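Local coordinates for proximal thread matrix protein 1 (Mytilus galloprovincialis, PDB 4CN9) that is a zinc-binding matrix protein of the mussel byssus, built on two von Willebrand factor type A domains, that binds collagen, probably within the proximal thread, at residues 75-80 and 228-233; 197-202 and 219-224; 303-308 and 374-379; 334-339 and 368-373. All blocks are in the same frame, centred on the assembly; numbering follows the deposited sequence.

Contact 1 (75-80 and 228-233); sequences QMMKDF and SELSTL
The backbones of the helical segment 75-80 and the 3-10 segment 228-233 keep their distance, Met76 and Ser228 lying 6.8 Å apart between CA atoms and Phe80 and Ser231 6.2 Å, so side chains fill the interval. Leu230 and Phe80 fill most of it between them. The CD2 methyl of Leu230 sits over the Phe80 ring in a CH-pi contact, 4.2 Å from the centroid and 5° off the normal, while its CB meets Phe80 CD1 at 4.0 Å. The ring reaches this place because CG of Phe80 stands anti to the backbone N (chi1 178°), which swings it across the leucine at about a right angle. One ring corner, CE1, packs 3.3 Å from the carbonyl O of Leu230, and the backbone of Leu233 borders the edge. In the von Willebrand factor type A fold this is the layer where helix 73-85 and the turn before helix 234-241 meet on one face of the central sheet: Phe80 and Leu230 both rest on Ile200 and Met172. The other methyl of Leu230, CD1, lies 4.2 Å from CG of Met77, whose side chain comes within about 5 Å of that of Asp61, a zinc ligand in another structure of this protein. Nearer the surface, Met76 stretches out beyond CG and lays SD 3.6 Å from CA of Ser228, with its terminal methyl alongside the serine OG.

Contact 2 (197-202 and 219-224); sequences VIAIGI and NYVLTT
Val221 to Thr224 run parallel to Ala199 to Ile202, the two strand axes 4.6 Å apart at 17°, as the paired strands of a beta-alpha-beta unit whose crossover is helix 208-214; strand 221-224 ends the central sheet of this von Willebrand factor type A domain within the chain. Backbone hydrogen bonds come first. Ala199 N donates to Tyr220 O (3.0 Å) and Ala199 O accepts from Leu222 N (2.8 Å). Gly201 repeats the pattern, its N bonding to Leu222 O and its O receiving Thr224 N, so Ala199 and Gly201 each give both N and O to segment 219-224, while Ile198 and Ile200 bond to strand 166-173. Weaker CA-H...O contacts interleave, such as Ile200 CA to Leu222 O at 3.2 Å. Apolar packing divides between the faces. Ala199 and Val221 turn to the face covered by Leu211 of helix 208-214, whereas Ile200 and Leu222 point to the opposite one, where Val237 of helix 234-241 touches both. Before the strand begins, Tyr220 lays its ring beside Ile198, CD2 to CG1 3.9 Å. At the far end Thr224 CG2, placed between its backbone N and carbonyl carbon (OG1 anti to N, chi1 -180°), runs alongside Ile202, 3.8 Å from CG1.

Contact 3 (303-308 and 374-379); sequences ADRATK and NGHKSP. With SO4 (sulfate ion), chain G.
Ala303 opens the segment with a marginal touch, its carbonyl O lying 4.2 Å from ND2 of Asn374, while its N bonds to Arg305 O in the tight turn that follows strand 295-302. The real junction comes at the next carbonyl. Asp304 O accepts two hydrogen bonds, one from Asn374 ND2 across the contact at 3.0 Å, well bent at 132°, and one from Arg305 NH1 at 2.9 Å; the same ND2 also donates to Gln335 OE1. The two donors arrive from opposite faces of the carbonyl plane, and the bond to NH1 ties the guanidinium back to its own turn. Arg305 can fold over this way because its chain bends at chi2. Thus held, the guanidinium lies flat on the His376 ring, centres 3.7 Å apart and planes only 7° from parallel, with the arginine CD packing over the same ring as a CH-pi contact. In the second von Willebrand factor type A domain this joins the hairpin turn between strands 295-302 and 306-310 to the loop between strand 362-369 and helix 379-388. That loop has its own scaffolding: Asn374 OD1 accepts from His376 N at 3.1 Å, an Asx turn that sets the backbone of His376, whose ring, with CG anti to the backbone N (chi1 -179°), then meets the guanidinium face to face; and Ser378 caps the following helix through its OG to His381 N. Further along strand 306-310, Lys308 points clear of the loop. Its NZ bonds O1 of a sulfate, probably from the crystallisation liquor, at 2.9 Å and also the carbonyl of Glu348.

Contact 4 (334-339 and 368-373); sequences GQTAIG and LTDGQN
Thr336 fits its branched side chain against the turn that follows strand 362-369, its CG2 methyl 3.9 Å from Asp370 OD1 and close to OG1 of Thr369. The other branch, OG1, lies between the backbone N and the carbonyl carbon (chi1 37°) and from there donates to Gln372 O at 2.8 Å, approaching 47° out of the carbonyl plane. A water reinforces the joint, accepting from Thr336 N and donating to the same Gln372 O, which is therefore gripped twice. Beyond Ala337, the centre of an inverse gamma turn, the link passes to the start of helix 338-349: Asn373 OD1 accepts from Gly339 N at 2.9 Å in a nearly straight bond (173°), while its ND2 is held by Lys377 O. Ile338 adds an apolar touch, CD1 4.0 Å from Thr369 CG2; the same methyl packs against the Gly371 carbonyl, whose O accepts from Thr369 OG1. By sequence, Thr336 and Asp370 match the threonine and aspartate of the MIDAS motif of von Willebrand factor type A domains, and Asp370 OD2 bonds to Ser264 OG in the DxSxS stretch, consistent with a MIDAS-like layout in this second domain. Around it, Thr336, Ile338 and Thr369 all touch Phe302 of strand 295-302, Asp260 of strand 253-260 adjoins both threonines, and helix 404-410 borders Ile338 and Thr369 through Glu406 and Leu407.

The four contacts fall into two pairs, one in each von Willebrand factor type A domain, and the pair in the first domain closes before that in the second opens. Contacts 1 and 2 have centres 13 Å apart and share the first domain's central sheet: Ile200 of contact 2 touches Phe80 and Leu233 of contact 1, whose segments bracket the beta-alpha-beta unit in sequence. Contacts 3 and 4 are closer still, 7 Å between centres, and interlock around Ala303 and Ala337 in the second domain, with contact 4 bracketed by the segments of contact 3. Between the pairs the centres lie 31 to 43 Å apart without touching, so these contacts tie each domain within itself and none joins the two.

Contact 1 (75-80 and 228-233)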
loop_
_atom_site.group_PDB
_atom_site.type_symbol
_atom_site.label_atom_id
_atom_site.label_comp_id
_atom_site.label_asym_id
_atom_site.label_seq_id
_atom_site.Cartn_x
_atom_site.Cartn_y
_atom_site.Cartn_z
ATOM N N GLN A 75 -27.401 -2.112 -10.882
ATOM C CA GLN A 75 -27.515 -0.804 -11.525
ATOM C C GLN A 75 -26.678 0.244 -10.787
ATOM O O GLN A 75 -26.055 1.100 -11.416
ATOM C CB GLN A 75 -28.974 -0.346 -11.621
ATOM C CG GLN A 75 -29.146 0.870 -12.510
ATOM C CD GLN A 75 -28.480 0.696 -13.869
ATOM O OE1 GLN A 75 -28.819 -0.208 -14.627
ATOM N NE2 GLN A 75 -27.511 1.551 -14.167
ATOM N N MET A 76 -26.668 0.171 -9.460
ATOM C CA MET A 76 -25.903 1.102 -8.645
ATOM C C MET A 76 -24.411 0.881 -8.820
ATOM O O MET A 76 -23.630 1.835 -8.806
ATOM C CB MET A 76 -26.290 0.970 -7.167
ATOM C CG MET A 76 -27.722 1.416 -6.891
ATOM S SD MET A 76 -28.187 1.465 -5.150
ATOM C CE MET A 76 -29.827 2.171 -5.292
ATOM N N MET A 77 -24.011 -0.377 -8.980
ATOM C CA MET A 77 -22.607 -0.686 -9.248
ATOM C C MET A 77 -22.222 -0.119 -10.597
ATOM O O MET A 77 -21.173 0.489 -10.743
ATOM C CB MET A 77 -22.363 -2.199 -9.226
ATOM C CG MET A 77 -22.470 -2.811 -7.859
ATOM S SD MET A 77 -22.302 -4.619 -7.873
ATOM C CE MET A 77 -20.541 -4.745 -8.284
ATOM N N LYS A 78 -23.089 -0.297 -11.588
ATOM C CA LYS A 78 -22.804 0.181 -12.930
ATOM C C LYS A 78 -22.661 1.697 -12.944
ATOM O O LYS A 78 -21.768 2.252 -13.596
ATOM C CB LYS A 78 -23.915 -0.239 -13.891
ATOM C CG LYS A 78 -23.885 -1.702 -14.241
ATOM C CD LYS A 78 -25.041 -2.089 -15.118
ATOM C CE LYS A 78 -24.890 -3.525 -15.595
ATOM N NZ LYS A 78 -25.889 -3.874 -16.617
ATOM N N ASP A 79 -23.564 2.367 -12.234
ATOM C CA ASP A 79 -23.551 3.827 -12.167
ATOM C C ASP A 79 -22.266 4.337 -11.531
ATOM O O ASP A 79 -21.665 5.313 -11.995
ATOM C CB ASP A 79 -24.785 4.331 -11.411
ATOM C CG ASP A 79 -26.071 4.138 -12.206
ATOM O OD1 ASP A 79 -25.983 3.842 -13.413
ATOM O OD2 ASP A 79 -27.169 4.291 -11.633
ATOM N N PHE A 80 -21.833 3.660 -10.477
ATOM C CA PHE A 80 -20.588 4.017 -9.826
ATOM C C PHE A 80 -19.428 3.938 -10.822
ATOM O O PHE A 80 -18.578 4.822 -10.856
ATOM C CB PHE A 80 -20.344 3.115 -8.612
ATOM C CG PHE A 80 -19.056 3.395 -7.904
ATOM C CD1 PHE A 80 -18.935 4.497 -7.078
ATOM C CD2 PHE A 80 -17.958 2.569 -8.075
ATOM C CE1 PHE A 80 -17.756 4.760 -6.421
ATOM C CE2 PHE A 80 -16.771 2.834 -7.429
ATOM C CZ PHE A 80 -16.671 3.932 -6.597
ATOM N N SER A 228 -26.142 1.339 -2.016
ATOM C CA SER A 228 -26.747 2.670 -2.095
ATOM C C SER A 228 -25.757 3.780 -1.777
ATOM O O SER A 228 -25.921 4.908 -2.229
ATOM C CB SER A 228 -27.938 2.776 -1.138
ATOM O OG SER A 228 -28.858 1.720 -1.365
ATOM N N GLU A 229 -24.725 3.457 -1.005
ATOM C CA GLU A 229 -23.761 4.460 -0.570
ATOM C C GLU A 229 -22.454 4.452 -1.362
ATOM O O GLU A 229 -21.522 5.180 -1.026
ATOM C CB GLU A 229 -23.457 4.270 0.908
ATOM C CG GLU A 229 -24.658 4.486 1.799
ATOM C CD GLU A 229 -24.318 4.297 3.256
ATOM O OE1 GLU A 229 -23.751 3.239 3.602
ATOM O OE2 GLU A 229 -24.600 5.211 4.054
ATOM N N LEU A 230 -22.387 3.659 -2.423
ATOM C CA LEU A 230 -21.175 3.593 -3.228
ATOM C C LEU A 230 -20.684 4.963 -3.626
ATOM O O LEU A 230 -19.480 5.216 -3.641
ATOM C CB LEU A 230 -21.405 2.777 -4.502
ATOM C CG LEU A 230 -20.932 1.338 -4.395
ATOM C CD1 LEU A 230 -21.366 0.581 -5.622
ATOM C CD2 LEU A 230 -19.405 1.263 -4.194
ATOM N N SER A 231 -21.618 5.843 -3.973
ATOM C CA SER A 231 -21.269 7.152 -4.500
ATOM C C SER A 231 -20.461 7.969 -3.495
ATOM O O SER A 231 -19.706 8.865 -3.879
ATOM C CB SER A 231 -22.530 7.915 -4.913
ATOM O OG SER A 231 -23.393 8.083 -3.807
ATOM N N THR A 232 -20.601 7.663 -2.211
ATOM C CA THR A 232 -19.854 8.398 -1.199
ATOM C C THR A 232 -18.361 8.044 -1.227
ATOM O O THR A 232 -17.559 8.668 -0.542
ATOM C CB THR A 232 -20.417 8.171 0.220
ATOM O OG1 THR A 232 -20.191 6.823 0.641
ATOM C CG2 THR A 232 -21.911 8.482 0.267
ATOM N N LEU A 233 -17.985 7.056 -2.032
ATOM C CA LEU A 233 -16.593 6.638 -2.089
ATOM C C LEU A 233 -15.895 7.191 -3.320
ATOM O O LEU A 233 -14.687 7.028 -3.469
ATOM C CB LEU A 233 -16.479 5.106 -2.093
ATOM C CG LEU A 233 -17.104 4.323 -0.933
ATOM C CD1 LEU A 233 -16.869 2.837 -1.143
ATOM C CD2 LEU A 233 -16.560 4.761 0.421
#

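Contact 2 (197-202 and 219-224)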
loop_
_atom_site.group_PDB
_atom_site.type_symbol
_atom_site.label_atom_id
_atom_site.label_comp_id
_atom_site.label_asym_id
_atom_site.label_seq_id
_atom_site.Cartn_x
_atom_site.Cartn_y
_atom_site.Cartn_z
ATOM N N VAL A 197 -3.489 -1.294 -6.996
ATOM C CA VAL A 197 -4.719 -2.003 -6.708
ATOM C C VAL A 197 -5.542 -1.296 -5.613
ATOM O O VAL A 197 -5.068 -1.055 -4.497
ATOM C CB VAL A 197 -4.443 -3.464 -6.320
ATOM C CG1 VAL A 197 -5.737 -4.207 -6.102
ATOM C CG2 VAL A 197 -3.605 -4.151 -7.399
ATOM N N ILE A 198 -6.775 -0.948 -5.967
ATOM C CA ILE A 198 -7.726 -0.367 -5.026
ATOM C C ILE A 198 -8.819 -1.403 -4.829
ATOM O O ILE A 198 -9.276 -2.029 -5.797
ATOM C CB ILE A 198 -8.321 0.959 -5.575
ATOM C CG1 ILE A 198 -7.224 2.021 -5.663
ATOM C CG2 ILE A 198 -9.470 1.454 -4.699
ATOM C CD1 ILE A 198 -7.444 3.082 -6.748
ATOM N N ALA A 199 -9.215 -1.616 -3.579
ATOM C CA ALA A 199 -10.238 -2.597 -3.254
ATOM C C ALA A 199 -11.420 -1.936 -2.526
ATOM O O ALA A 199 -11.234 -1.239 -1.529
ATOM C CB ALA A 199 -9.647 -3.695 -2.379
ATOM N N ILE A 200 -12.619 -2.158 -3.045
ATOM C CA ILE A 200 -13.858 -1.696 -2.430
ATOM C C ILE A 200 -14.696 -2.875 -1.952
ATOM O O ILE A 200 -15.067 -3.776 -2.735
ATOM C CB ILE A 200 -14.706 -0.872 -3.405
ATOM C CG1 ILE A 200 -13.914 0.323 -3.932
ATOM C CG2 ILE A 200 -16.002 -0.412 -2.711
ATOM C CD1 ILE A 200 -14.460 0.940 -5.190
ATOM N N GLY A 201 -14.996 -2.858 -0.660
ATOM C CA GLY A 201 -15.802 -3.873 -0.023
ATOM C C GLY A 201 -17.181 -3.331 0.313
ATOM O O GLY A 201 -17.317 -2.255 0.886
ATOM N N ILE A 202 -18.203 -4.080 -0.069
ATOM C CA ILE A 202 -19.585 -3.681 0.161
ATOM C C ILE A 202 -20.324 -4.697 1.027
ATOM O O ILE A 202 -20.288 -5.897 0.759
ATOM C CB ILE A 202 -20.320 -3.507 -1.166
ATOM C CG1 ILE A 202 -19.580 -2.492 -2.028
ATOM C CG2 ILE A 202 -21.747 -3.021 -0.918
ATOM C CD1 ILE A 202 -19.347 -2.924 -3.438
ATOM N N ASN A 219 -4.599 1.449 3.264
ATOM C CA ASN A 219 -5.527 2.552 3.029
ATOM C C ASN A 219 -6.001 2.694 1.584
ATOM O O ASN A 219 -6.706 3.640 1.268
ATOM C CB ASN A 219 -5.048 3.892 3.598
ATOM C CG ASN A 219 -3.629 4.232 3.229
ATOM O OD1 ASN A 219 -3.112 3.826 2.180
ATOM N ND2 ASN A 219 -2.978 5.011 4.104
ATOM N N TYR A 220 -5.649 1.737 0.727
ATOM C CA TYR A 220 -6.273 1.627 -0.590
ATOM C C TYR A 220 -7.503 0.711 -0.553
ATOM O O TYR A 220 -8.041 0.324 -1.606
ATOM C CB TYR A 220 -5.266 1.088 -1.606
ATOM C CG TYR A 220 -4.211 2.082 -2.026
ATOM C CD1 TYR A 220 -3.347 2.653 -1.091
ATOM C CD2 TYR A 220 -4.058 2.431 -3.356
ATOM C CE1 TYR A 220 -2.379 3.555 -1.477
ATOM C CE2 TYR A 220 -3.086 3.346 -3.757
ATOM C CZ TYR A 220 -2.244 3.890 -2.817
ATOM O OH TYR A 220 -1.274 4.784 -3.213
ATOM N N VAL A 221 -7.932 0.338 0.651
ATOM C CA VAL A 221 -9.162 -0.423 0.842
ATOM C C VAL A 221 -10.258 0.514 1.324
ATOM O O VAL A 221 -10.086 1.214 2.322
ATOM C CB VAL A 221 -9.006 -1.531 1.884
ATOM C CG1 VAL A 221 -10.356 -2.242 2.103
ATOM C CG2 VAL A 221 -7.927 -2.527 1.462
ATOM N N LEU A 222 -11.371 0.543 0.600
ATOM C CA LEU A 222 -12.521 1.358 0.977
ATOM C C LEU A 222 -13.714 0.447 1.250
ATOM O O LEU A 222 -13.897 -0.569 0.581
ATOM C CB LEU A 222 -12.847 2.345 -0.130
ATOM C CG LEU A 222 -11.692 3.268 -0.525
ATOM C CD1 LEU A 222 -12.077 4.064 -1.728
ATOM C CD2 LEU A 222 -11.290 4.176 0.617
ATOM N N THR A 223 -14.508 0.790 2.258
ATOM C CA THR A 223 -15.644 -0.043 2.642
ATOM C C THR A 223 -16.913 0.796 2.762
ATOM O O THR A 223 -16.867 1.985 3.064
ATOM C CB THR A 223 -15.401 -0.770 3.981
ATOM O OG1 THR A 223 -15.265 0.193 5.031
ATOM C CG2 THR A 223 -14.140 -1.621 3.916
ATOM N N THR A 224 -18.045 0.162 2.504
ATOM C CA THR A 224 -19.335 0.814 2.642
ATOM C C THR A 224 -20.363 -0.252 3.008
ATOM O O THR A 224 -20.165 -1.447 2.732
ATOM C CB THR A 224 -19.726 1.560 1.356
ATOM O OG1 THR A 224 -20.997 2.188 1.531
ATOM C CG2 THR A 224 -19.805 0.609 0.175
#

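Contact 3 (303-308 and 374-379)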
loop_
_atom_site.group_PDB
_atom_site.type_symbol
_atom_site.label_atom_id
_atom_site.label_comp_id
_atom_site.label_asym_id
_atom_site.label_seq_id
_atom_site.Cartn_x
_atom_site.Cartn_y
_atom_site.Cartn_z
ATOM N N ALA A 303 12.784 -0.026 24.322
ATOM C CA ALA A 303 13.084 -1.188 25.144
ATOM C C ALA A 303 11.857 -1.333 26.028
ATOM O O ALA A 303 10.794 -1.645 25.519
ATOM C CB ALA A 303 14.353 -0.990 25.936
ATOM N N ASP A 304 11.951 -1.079 27.325
ATOM C CA ASP A 304 10.711 -1.057 28.116
ATOM C C ASP A 304 9.834 0.131 27.732
ATOM O O ASP A 304 8.612 0.050 27.795
ATOM C CB ASP A 304 10.990 -1.035 29.617
ATOM C CG ASP A 304 11.954 0.036 30.007
ATOM O OD1 ASP A 304 12.928 0.285 29.247
ATOM O OD2 ASP A 304 11.718 0.651 31.070
ATOM N N ARG A 305 10.464 1.240 27.344
ATOM C CA ARG A 305 9.732 2.435 26.909
ATOM C C ARG A 305 10.423 2.958 25.664
ATOM O O ARG A 305 11.243 2.240 25.096
ATOM C CB ARG A 305 9.714 3.492 28.023
ATOM C CG ARG A 305 8.920 3.075 29.276
ATOM C CD ARG A 305 7.428 2.970 29.001
ATOM N NE ARG A 305 6.640 2.630 30.205
ATOM C CZ ARG A 305 6.273 1.397 30.568
ATOM N NH1 ARG A 305 6.628 0.338 29.854
ATOM N NH2 ARG A 305 5.543 1.220 31.666
ATOM N N ALA A 306 10.098 4.174 25.225
ATOM C CA ALA A 306 10.699 4.717 23.999
ATOM C C ALA A 306 11.422 6.047 24.224
ATOM O O ALA A 306 11.063 6.822 25.111
ATOM C CB ALA A 306 9.657 4.849 22.901
ATOM N N THR A 307 12.446 6.292 23.402
ATOM C CA THR A 307 13.301 7.457 23.540
ATOM C C THR A 307 13.652 8.002 22.174
ATOM O O THR A 307 14.151 7.262 21.323
ATOM C CB THR A 307 14.604 7.056 24.271
ATOM O OG1 THR A 307 14.267 6.494 25.532
ATOM C CG2 THR A 307 15.534 8.228 24.470
ATOM N N LYS A 308 13.378 9.283 21.957
ATOM C CA LYS A 308 13.859 9.979 20.751
ATOM C C LYS A 308 15.341 10.261 20.893
ATOM O O LYS A 308 15.761 10.995 21.804
ATOM C CB LYS A 308 13.103 11.290 20.508
ATOM C CG LYS A 308 13.550 12.036 19.239
ATOM C CD LYS A 308 12.614 13.190 18.852
ATOM C CE LYS A 308 12.873 14.452 19.642
ATOM N NZ LYS A 308 12.153 15.640 19.071
ATOM N N ASN A 374 5.277 -5.160 24.452
ATOM C CA ASN A 374 5.070 -5.284 25.901
ATOM C C ASN A 374 3.696 -4.821 26.348
ATOM O O ASN A 374 3.310 -4.991 27.525
ATOM C CB ASN A 374 6.182 -4.573 26.696
ATOM C CG ASN A 374 6.161 -3.060 26.545
ATOM O OD1 ASN A 374 5.369 -2.487 25.783
ATOM N ND2 ASN A 374 7.021 -2.400 27.302
ATOM N N GLY A 375 2.953 -4.243 25.411
ATOM C CA GLY A 375 1.585 -3.824 25.655
ATOM C C GLY A 375 1.392 -2.449 26.279
ATOM O O GLY A 375 0.250 -2.052 26.564
ATOM N N HIS A 376 2.466 -1.687 26.485
ATOM C CA HIS A 376 2.285 -0.374 27.096
ATOM C C HIS A 376 1.473 0.560 26.183
ATOM O O HIS A 376 0.628 1.320 26.648
ATOM C CB HIS A 376 3.617 0.262 27.478
ATOM C CG HIS A 376 3.456 1.602 28.124
ATOM N ND1 HIS A 376 2.868 1.765 29.363
ATOM C CD2 HIS A 376 3.770 2.843 27.690
ATOM C CE1 HIS A 376 2.840 3.054 29.665
ATOM N NE2 HIS A 376 3.377 3.725 28.665
ATOM N N LYS A 377 1.719 0.464 24.880
ATOM C CA LYS A 377 0.909 1.116 23.861
ATOM C C LYS A 377 0.556 0.084 22.792
ATOM O O LYS A 377 1.244 -0.910 22.634
ATOM C CB LYS A 377 1.664 2.281 23.220
ATOM C CG LYS A 377 1.925 3.464 24.136
ATOM C CD LYS A 377 0.668 4.285 24.380
ATOM C CE LYS A 377 0.940 5.369 25.414
ATOM N NZ LYS A 377 -0.278 6.068 25.818
ATOM N N SER A 378 -0.517 0.328 22.048
ATOM C CA SER A 378 -0.979 -0.624 21.051
ATOM C C SER A 378 -0.308 -0.357 19.687
ATOM O O SER A 378 -0.483 0.716 19.100
ATOM C CB SER A 378 -2.486 -0.510 20.892
ATOM O OG SER A 378 -2.870 -1.056 19.654
ATOM N N PRO A 379 0.450 -1.329 19.179
ATOM C CA PRO A 379 1.080 -1.107 17.864
ATOM C C PRO A 379 0.037 -0.888 16.757
ATOM O O PRO A 379 0.252 -0.054 15.858
ATOM C CB PRO A 379 1.862 -2.398 17.621
ATOM C CG PRO A 379 2.051 -3.005 18.993
ATOM C CD PRO A 379 0.821 -2.626 19.768
HETATM S S SO4 G . 13.453 18.075 16.093
HETATM O O1 SO4 G . 13.729 17.342 17.327
HETATM O O2 SO4 G . 14.434 17.706 15.063
HETATM O O3 SO4 G . 13.549 19.511 16.329
HETATM O O4 SO4 G . 12.097 17.728 15.682
#

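Contact 4 (334-339 and 368-373)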
loop_
_atom_site.group_PDB
_atom_site.type_symbol
_atom_site.label_atom_id
_atom_site.label_comp_id
_atom_site.label_asym_id
_atom_site.label_seq_id
_atom_site.Cartn_x
_atom_site.Cartn_y
_atom_site.Cartn_z
ATOM N N GLY A 334 15.301 -6.057 29.037
ATOM C CA GLY A 334 14.892 -6.938 27.959
ATOM C C GLY A 334 13.385 -6.924 27.753
ATOM O O GLY A 334 12.691 -7.888 28.057
ATOM N N GLN A 335 12.887 -5.787 27.283
ATOM C CA GLN A 335 11.512 -5.631 26.846
ATOM C C GLN A 335 11.587 -4.932 25.499
ATOM O O GLN A 335 12.616 -4.342 25.162
ATOM C CB GLN A 335 10.714 -4.767 27.822
ATOM C CG GLN A 335 10.301 -5.454 29.099
ATOM C CD GLN A 335 9.544 -4.516 30.010
ATOM O OE1 GLN A 335 8.620 -3.806 29.574
ATOM N NE2 GLN A 335 9.943 -4.478 31.281
ATOM N N THR A 336 10.500 -4.994 24.736
ATOM C CA THR A 336 10.424 -4.327 23.439
ATOM C C THR A 336 9.075 -3.598 23.297
ATOM O O THR A 336 8.066 -4.187 22.926
ATOM C CB THR A 336 10.609 -5.324 22.254
ATOM O OG1 THR A 336 9.982 -6.573 22.559
ATOM C CG2 THR A 336 12.083 -5.586 21.984
ATOM N N ALA A 337 9.078 -2.306 23.572
ATOM C CA ALA A 337 7.870 -1.499 23.499
ATOM C C ALA A 337 7.688 -0.925 22.094
ATOM O O ALA A 337 7.914 0.267 21.864
ATOM C CB ALA A 337 7.937 -0.383 24.520
ATOM N N ILE A 338 7.282 -1.785 21.168
ATOM C CA ILE A 338 7.052 -1.402 19.768
ATOM C C ILE A 338 6.013 -0.298 19.717
ATOM O O ILE A 338 6.175 0.681 18.983
ATOM C CB ILE A 338 6.565 -2.612 18.945
ATOM C CG1 ILE A 338 7.615 -3.722 18.938
ATOM C CG2 ILE A 338 6.256 -2.234 17.516
ATOM C CD1 ILE A 338 7.078 -5.048 18.452
ATOM N N GLY A 339 4.949 -0.442 20.510
ATOM C CA GLY A 339 3.914 0.576 20.570
ATOM C C GLY A 339 4.407 1.951 20.979
ATOM O O GLY A 339 4.033 2.976 20.388
ATOM N N LEU A 368 12.315 -1.929 13.264
ATOM C CA LEU A 368 13.061 -3.172 13.434
ATOM C C LEU A 368 12.870 -3.694 14.863
ATOM O O LEU A 368 13.092 -2.957 15.823
ATOM C CB LEU A 368 14.556 -2.925 13.189
ATOM C CG LEU A 368 15.101 -2.642 11.788
ATOM C CD1 LEU A 368 15.856 -1.313 11.691
ATOM C CD2 LEU A 368 16.024 -3.813 11.389
ATOM N N THR A 369 12.471 -4.956 15.009
ATOM C CA THR A 369 12.322 -5.550 16.342
ATOM C C THR A 369 12.755 -7.017 16.398
ATOM O O THR A 369 12.631 -7.761 15.418
ATOM C CB THR A 369 10.867 -5.467 16.843
ATOM O OG1 THR A 369 10.813 -5.841 18.227
ATOM C CG2 THR A 369 9.952 -6.374 16.023
ATOM N N ASP A 370 13.252 -7.413 17.566
ATOM C CA ASP A 370 13.590 -8.792 17.862
ATOM C C ASP A 370 12.704 -9.356 18.993
ATOM O O ASP A 370 12.976 -10.423 19.511
ATOM C CB ASP A 370 15.087 -8.923 18.220
ATOM C CG ASP A 370 15.380 -8.804 19.738
ATOM O OD1 ASP A 370 14.713 -8.028 20.475
ATOM O OD2 ASP A 370 16.323 -9.502 20.198
ATOM N N GLY A 371 11.637 -8.648 19.349
ATOM C CA GLY A 371 10.734 -9.111 20.393
ATOM C C GLY A 371 9.275 -8.762 20.162
ATOM O O GLY A 371 8.945 -7.996 19.264
ATOM N N GLN A 372 8.395 -9.300 21.002
ATOM C CA GLN A 372 6.976 -8.979 20.894
ATOM C C GLN A 372 6.645 -7.752 21.744
ATOM O O GLN A 372 7.355 -7.431 22.688
ATOM C CB GLN A 372 6.114 -10.179 21.302
ATOM C CG GLN A 372 5.969 -10.391 22.796
ATOM C CD GLN A 372 7.038 -11.309 23.359
ATOM O OE1 GLN A 372 8.214 -11.212 22.997
ATOM N NE2 GLN A 372 6.632 -12.211 24.258
ATOM N N ASN A 373 5.571 -7.055 21.400
ATOM C CA ASN A 373 5.198 -5.852 22.126
ATOM C C ASN A 373 4.923 -6.126 23.607
ATOM O O ASN A 373 4.385 -7.185 23.963
ATOM C CB ASN A 373 3.960 -5.191 21.513
ATOM C CG ASN A 373 3.784 -3.751 21.993
ATOM O OD1 ASN A 373 4.723 -2.960 21.955
ATOM N ND2 ASN A 373 2.592 -3.412 22.450
HETATM O O HOH W 1 8.260 -6.791 25.407
#